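Local coordinates for sugar-phosphate aldolase (Thermotoga maritima, PDB 1PVT), which belongs to the class II aldolase and adducin family of the AraD-like clan and is probably an aldolase, with an alpha/beta fold built on a mixed sheet, at residues 59-64 against 79-84; 146-151 against 211-216. All coordinates share one frame; numbering follows the deposited sequence.

Contact 1. Residues 59-64 against 79-84; sequences YLLITA and ICLLHV
Tyr-59 and His-83 meet through different first torsions. The tyrosine CG stands beside its own backbone N (chi1 -69°), while the histidine CG swings away from its N (chi1 -174°). Their rings overlap as an offset stack, with centroids 3.9 Å apart and planes 27° apart. Tyr-59 OH lies over one face of the imidazole, offset toward its rim, and His-83 CE1 lies likewise over one face of the phenol ring. One atom pair in this stack is modelled too close, so its exact spacing is doubtful. Tyr-59 OH is hydrogen-bonded to Tyr-41 OH.

The backbones form neighbouring antiparallel strands of the central sheet. Leu-60 and Leu-82 are a hydrogen-bonded pair, with Leu-60 N to Leu-82 O at 2.9 Å and the return bond beside it. Ile-62 and Cys-80 repeat this pattern. Cys-80 O takes Ile-62 N at 2.8 Å and also receives the CA-H of Leu-61.

On the tyrosine face, Leu-61 CD2 lies between Ile-79 CG2 (3.7 Å) and Leu-81 CB (3.8 Å). Helix 2-19 packs on Leu-61, Ile-79 and Leu-81. On the other face the contacts run diagonally. Leu-60 CD2 meets Val-84 CG2, and Ile-62 CG2 meets Leu-82 CD1 at 3.9 Å. Beyond the strand end, Ala-64 CB touches Cys-80 SG.

All the touching residues are buried. Four backbone bonds thus satisfy polar main-chain atoms between two largely apolar faces.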
loop_
_atom_site.group_PDB
_atom_site.type_symbol
_atom_site.label_atom_id
_atom_site.label_comp_id
_atom_site.label_asym_id
_atom_site.label_seq_id
_atom_site.Cartn_x
_atom_site.Cartn_y
_atom_site.Cartn_z
ATOM N N TYR A 59 -6.784 1.609 15.262
ATOM C CA TYR A 59 -7.345 2.771 14.589
ATOM C C TYR A 59 -6.521 2.945 13.328
ATOM O O TYR A 59 -5.300 3.065 13.393
ATOM C CB TYR A 59 -7.182 4.034 15.424
ATOM C CG TYR A 59 -8.013 4.092 16.670
ATOM C CD1 TYR A 59 -9.322 4.568 16.644
ATOM C CD2 TYR A 59 -7.468 3.730 17.895
ATOM C CE1 TYR A 59 -10.059 4.693 17.818
ATOM C CE2 TYR A 59 -8.193 3.844 19.066
ATOM C CZ TYR A 59 -9.481 4.329 19.032
ATOM O OH TYR A 59 -10.156 4.468 20.224
ATOM N N LEU A 60 -7.170 2.946 12.175
ATOM C CA LEU A 60 -6.414 3.133 10.958
ATOM C C LEU A 60 -7.088 4.086 9.978
ATOM O O LEU A 60 -8.323 4.129 9.843
ATOM C CB LEU A 60 -6.117 1.787 10.275
ATOM C CG LEU A 60 -7.074 1.302 9.180
ATOM C CD1 LEU A 60 -6.359 0.345 8.231
ATOM C CD2 LEU A 60 -8.285 0.650 9.817
ATOM N N LEU A 61 -6.236 4.867 9.318
ATOM C CA LEU A 61 -6.633 5.838 8.318
ATOM C C LEU A 61 -6.456 5.150 6.981
ATOM O O LEU A 61 -5.395 4.596 6.697
ATOM C CB LEU A 61 -5.722 7.068 8.395
ATOM C CG LEU A 61 -5.989 8.104 9.495
ATOM C CD1 LEU A 61 -4.746 8.950 9.745
ATOM C CD2 LEU A 61 -7.189 8.962 9.087
ATOM N N ILE A 62 -7.498 5.161 6.167
ATOM C CA ILE A 62 -7.407 4.534 4.865
ATOM C C ILE A 62 -8.244 5.324 3.880
ATOM O O ILE A 62 -9.277 5.884 4.230
ATOM C CB ILE A 62 -7.901 3.073 4.911
ATOM C CG1 ILE A 62 -7.640 2.383 3.570
ATOM C CG2 ILE A 62 -9.386 3.042 5.206
ATOM C CD1 ILE A 62 -7.963 0.903 3.567
ATOM N N THR A 63 -7.775 5.387 2.644
ATOM C CA THR A 63 -8.491 6.111 1.616
ATOM C C THR A 63 -9.868 5.476 1.504
ATOM O O THR A 63 -10.028 4.279 1.734
ATOM C CB THR A 63 -7.732 6.054 0.256
ATOM O OG1 THR A 63 -7.227 4.732 0.027
ATOM C CG2 THR A 63 -6.566 7.012 0.262
ATOM N N ALA A 64 -10.864 6.294 1.182
ATOM C CA ALA A 64 -12.241 5.837 1.030
ATOM C C ALA A 64 -12.448 5.206 -0.330
ATOM O O ALA A 64 -11.553 5.185 -1.162
ATOM C CB ALA A 64 -13.207 6.998 1.205
ATOM N N ILE A 79 -10.488 10.685 3.094
ATOM C CA ILE A 79 -9.668 9.809 3.932
ATOM C C ILE A 79 -10.481 9.361 5.136
ATOM O O ILE A 79 -11.082 10.187 5.817
ATOM C CB ILE A 79 -8.395 10.529 4.435
ATOM C CG1 ILE A 79 -7.490 10.878 3.244
ATOM C CG2 ILE A 79 -7.668 9.648 5.461
ATOM C CD1 ILE A 79 -6.204 11.587 3.621
ATOM N N CYS A 80 -10.496 8.056 5.399
ATOM C CA CYS A 80 -11.263 7.514 6.519
ATOM C C CYS A 80 -10.441 7.163 7.750
ATOM O O CYS A 80 -9.384 6.536 7.661
ATOM C CB CYS A 80 -12.050 6.268 6.084
ATOM S SG CYS A 80 -13.408 6.558 4.921
ATOM N N LEU A 81 -10.938 7.605 8.900
ATOM C CA LEU A 81 -10.318 7.290 10.176
ATOM C C LEU A 81 -11.248 6.224 10.708
ATOM O O LEU A 81 -12.455 6.431 10.796
ATOM C CB LEU A 81 -10.328 8.472 11.135
ATOM C CG LEU A 81 -10.005 7.995 12.555
ATOM C CD1 LEU A 81 -8.625 7.361 12.605
ATOM C CD2 LEU A 81 -10.075 9.163 13.504
ATOM N N LEU A 82 -10.695 5.080 11.061
ATOM C CA LEU A 82 -11.539 4.009 11.532
ATOM C C LEU A 82 -11.050 3.374 12.804
ATOM O O LEU A 82 -9.853 3.368 13.098
ATOM C CB LEU A 82 -11.624 2.931 10.466
ATOM C CG LEU A 82 -11.985 3.412 9.070
ATOM C CD1 LEU A 82 -11.816 2.246 8.117
ATOM C CD2 LEU A 82 -13.414 3.967 9.044
ATOM N N HIS A 83 -11.992 2.838 13.564
ATOM C CA HIS A 83 -11.651 2.136 14.780
ATOM C C HIS A 83 -12.011 0.687 14.465
ATOM O O HIS A 83 -13.176 0.363 14.184
ATOM C CB HIS A 83 -12.453 2.662 15.971
ATOM C CG HIS A 83 -12.040 2.066 17.282
ATOM N ND1 HIS A 83 -10.719 1.926 17.653
ATOM C CD2 HIS A 83 -12.772 1.571 18.308
ATOM C CE1 HIS A 83 -10.654 1.370 18.849
ATOM N NE2 HIS A 83 -11.886 1.144 19.269
ATOM N N VAL A 84 -10.991 -0.168 14.471
ATOM C CA VAL A 84 -11.167 -1.577 14.168
ATOM C C VAL A 84 -11.367 -2.402 15.434
ATOM O O VAL A 84 -10.441 -2.618 16.230
ATOM C CB VAL A 84 -9.967 -2.111 13.356
ATOM C CG1 VAL A 84 -10.128 -3.590 13.082
ATOM C CG2 VAL A 84 -9.870 -1.359 12.038
#

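Contact 2. Residues 146-151 against 211-216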
loop_
_atom_site.group_PDB
_atom_site.type_symbol
_atom_site.label_atom_id
_atom_site.label_comp_id
_atom_site.label_asym_id
_atom_site.label_seq_id
_atom_site.Cartn_x
_atom_site.Cartn_y
_atom_site.Cartn_z
ATOM N N LYS A 146 18.070 -9.122 -11.280
ATOM C CA LYS A 146 18.979 -8.121 -11.806
ATOM C C LYS A 146 18.358 -6.751 -11.570
ATOM O O LYS A 146 19.068 -5.781 -11.319
ATOM C CB LYS A 146 19.257 -8.371 -13.300
ATOM C CG LYS A 146 20.171 -9.591 -13.595
ATOM C CD LYS A 146 21.664 -9.348 -13.277
ATOM C CE LYS A 146 21.971 -9.330 -11.765
ATOM N NZ LYS A 146 23.382 -8.960 -11.427
HETATM N N MSE A 147 17.031 -6.676 -11.624
HETATM C CA MSE A 147 16.358 -5.408 -11.392
HETATM C C MSE A 147 16.609 -4.983 -9.962
HETATM O O MSE A 147 16.716 -3.801 -9.659
HETATM C CB MSE A 147 14.851 -5.526 -11.597
HETATM C CG MSE A 147 14.142 -4.191 -11.419
HETATM SE SE MSE A 147 12.249 -4.277 -10.998
HETATM C CE MSE A 147 11.518 -4.287 -12.773
HETATM N N MSE A 148 16.709 -5.967 -9.082
HETATM C CA MSE A 148 16.921 -5.705 -7.673
HETATM C C MSE A 148 18.303 -5.195 -7.318
HETATM O O MSE A 148 18.602 -4.985 -6.146
HETATM C CB MSE A 148 16.605 -6.956 -6.854
HETATM C CG MSE A 148 15.122 -7.256 -6.763
HETATM SE SE MSE A 148 14.134 -5.687 -6.185
HETATM C CE MSE A 148 13.545 -5.060 -7.916
ATOM N N LYS A 149 19.149 -4.995 -8.318
ATOM C CA LYS A 149 20.483 -4.489 -8.043
ATOM C C LYS A 149 20.951 -3.610 -9.184
ATOM O O LYS A 149 22.140 -3.565 -9.498
ATOM C CB LYS A 149 21.468 -5.643 -7.818
ATOM C CG LYS A 149 22.698 -5.243 -6.981
ATOM C CD LYS A 149 23.423 -6.455 -6.356
ATOM C CE LYS A 149 24.479 -6.018 -5.328
ATOM N NZ LYS A 149 25.161 -7.157 -4.647
ATOM N N ILE A 150 20.006 -2.909 -9.800
ATOM C CA ILE A 150 20.325 -2.022 -10.907
ATOM C C ILE A 150 21.037 -0.792 -10.385
ATOM O O ILE A 150 21.779 -0.132 -11.112
ATOM C CB ILE A 150 19.077 -1.582 -11.644
ATOM C CG1 ILE A 150 18.373 -2.808 -12.216
ATOM C CG2 ILE A 150 19.450 -0.634 -12.763
ATOM C CD1 ILE A 150 17.083 -2.488 -12.923
ATOM N N HIS A 151 20.788 -0.475 -9.123
ATOM C CA HIS A 151 21.444 0.645 -8.478
ATOM C C HIS A 151 21.272 0.480 -6.990
ATOM O O HIS A 151 20.209 0.084 -6.508
ATOM C CB HIS A 151 20.878 1.995 -8.937
ATOM C CG HIS A 151 19.412 2.160 -8.698
ATOM N ND1 HIS A 151 18.827 3.395 -8.511
ATOM C CD2 HIS A 151 18.407 1.257 -8.648
ATOM C CE1 HIS A 151 17.525 3.244 -8.353
ATOM N NE2 HIS A 151 17.243 1.957 -8.432
ATOM N N GLU A 211 8.560 4.802 -5.460
ATOM C CA GLU A 211 9.416 5.581 -6.352
ATOM C C GLU A 211 10.623 4.772 -6.781
ATOM O O GLU A 211 10.834 4.521 -7.967
ATOM C CB GLU A 211 9.906 6.839 -5.653
ATOM C CG GLU A 211 9.086 8.047 -5.929
ATOM C CD GLU A 211 9.785 9.302 -5.469
ATOM O OE1 GLU A 211 9.342 10.405 -5.852
ATOM O OE2 GLU A 211 10.780 9.185 -4.717
ATOM N N ILE A 212 11.416 4.360 -5.799
ATOM C CA ILE A 212 12.620 3.577 -6.054
ATOM C C ILE A 212 12.342 2.322 -6.881
ATOM O O ILE A 212 13.013 2.090 -7.883
ATOM C CB ILE A 212 13.339 3.238 -4.717
ATOM C CG1 ILE A 212 13.887 4.537 -4.119
ATOM C CG2 ILE A 212 14.480 2.260 -4.945
ATOM C CD1 ILE A 212 14.460 4.398 -2.745
ATOM N N LEU A 213 11.361 1.516 -6.491
ATOM C CA LEU A 213 11.054 0.335 -7.279
ATOM C C LEU A 213 10.781 0.741 -8.718
ATOM O O LEU A 213 11.282 0.126 -9.659
ATOM C CB LEU A 213 9.836 -0.389 -6.723
ATOM C CG LEU A 213 10.131 -1.316 -5.546
ATOM C CD1 LEU A 213 8.907 -2.183 -5.282
ATOM C CD2 LEU A 213 11.341 -2.203 -5.861
ATOM N N GLU A 214 9.984 1.789 -8.884
ATOM C CA GLU A 214 9.651 2.278 -10.214
ATOM C C GLU A 214 10.907 2.632 -10.995
ATOM O O GLU A 214 11.092 2.207 -12.136
ATOM C CB GLU A 214 8.791 3.533 -10.116
ATOM C CG GLU A 214 7.452 3.456 -10.824
ATOM C CD GLU A 214 7.539 2.850 -12.205
ATOM O OE1 GLU A 214 7.754 1.623 -12.302
ATOM O OE2 GLU A 214 7.386 3.601 -13.191
ATOM N N LYS A 215 11.766 3.427 -10.369
ATOM C CA LYS A 215 12.986 3.861 -11.016
ATOM C C LYS A 215 13.766 2.666 -11.505
ATOM O O LYS A 215 14.202 2.641 -12.650
ATOM C CB LYS A 215 13.828 4.694 -10.057
ATOM C CG LYS A 215 14.737 5.651 -10.776
ATOM C CD LYS A 215 15.078 6.851 -9.906
ATOM C CE LYS A 215 15.858 7.932 -10.680
ATOM N NZ LYS A 215 15.971 9.230 -9.917
ATOM N N ALA A 216 13.923 1.661 -10.651
ATOM C CA ALA A 216 14.665 0.470 -11.039
ATOM C C ALA A 216 13.993 -0.215 -12.201
ATOM O O ALA A 216 14.652 -0.675 -13.119
ATOM C CB ALA A 216 14.762 -0.479 -9.888
#
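The imidazole of His-151 presents an edge to helix 203-224. Ile-212 O lies there near the ring plane, 4.3 Å from His-151 NE2, too far for a bond. Ala-216 CB, 3.8 Å from His-151 NE2, and Lys-215 CB approach the ring obliquely. The motif is a turn leaving the short helix 144-147 and packing on one side of a long helix, within the alpha/beta fold of this aldolase family.

The first torsion of His-151 (chi1 58°) places CG between the backbone N and the carbonyl carbon. From there the ring reaches across to the helix. The turn itself is held by Lys-149 N to Lys-146 O at 3.1 Å. A weak bond from Ile-150 N to Met-147 O follows.

Ala-216 is the centre of the contact. Its small side chain points toward the turn and lets the main chains come close, with Ala-216 CB 3.9 Å from Met-147 O. Met-147 CG packs on the same methyl at 4.1 Å. Ile-150 CD1 lies against Ala-216 O, at a short and doubtful spacing, and is farther from the methyl. Met-147, a selenomethionine, continues onto Leu-131 and Leu-134 of helix 129-134. Leu-213 also touches Leu-131, so three helices share this apolar patch.

Met-148 is a selenomethionine too. Its CB points away from the helix, but the chain bends back, and Met-148 CE stops 4.2 Å from Leu-213 CD2.

How the contacts relate
From the N terminus, the chain forms helix 2-19 and strand 28-34 before it reaches contact 1. Strand 58-63 then leads through a 15-residue connection, which includes helix 69-72, to strand 79-84, and contact 1 closes that loop. Contact 2 opens only afterwards. It brings 146-151 onto 211-216 and closes a longer loop holding helices 152-157 and 173-182 and three strands of the same sheet. The two contacts run in series, neither nested nor crossed. They lie on opposite sides of the chain's centre. The centres of contact 1 and contact 2 are about 31 Å apart. Contact 1 joins strands within the sheet, whereas contact 2 ties a turn to the last helix.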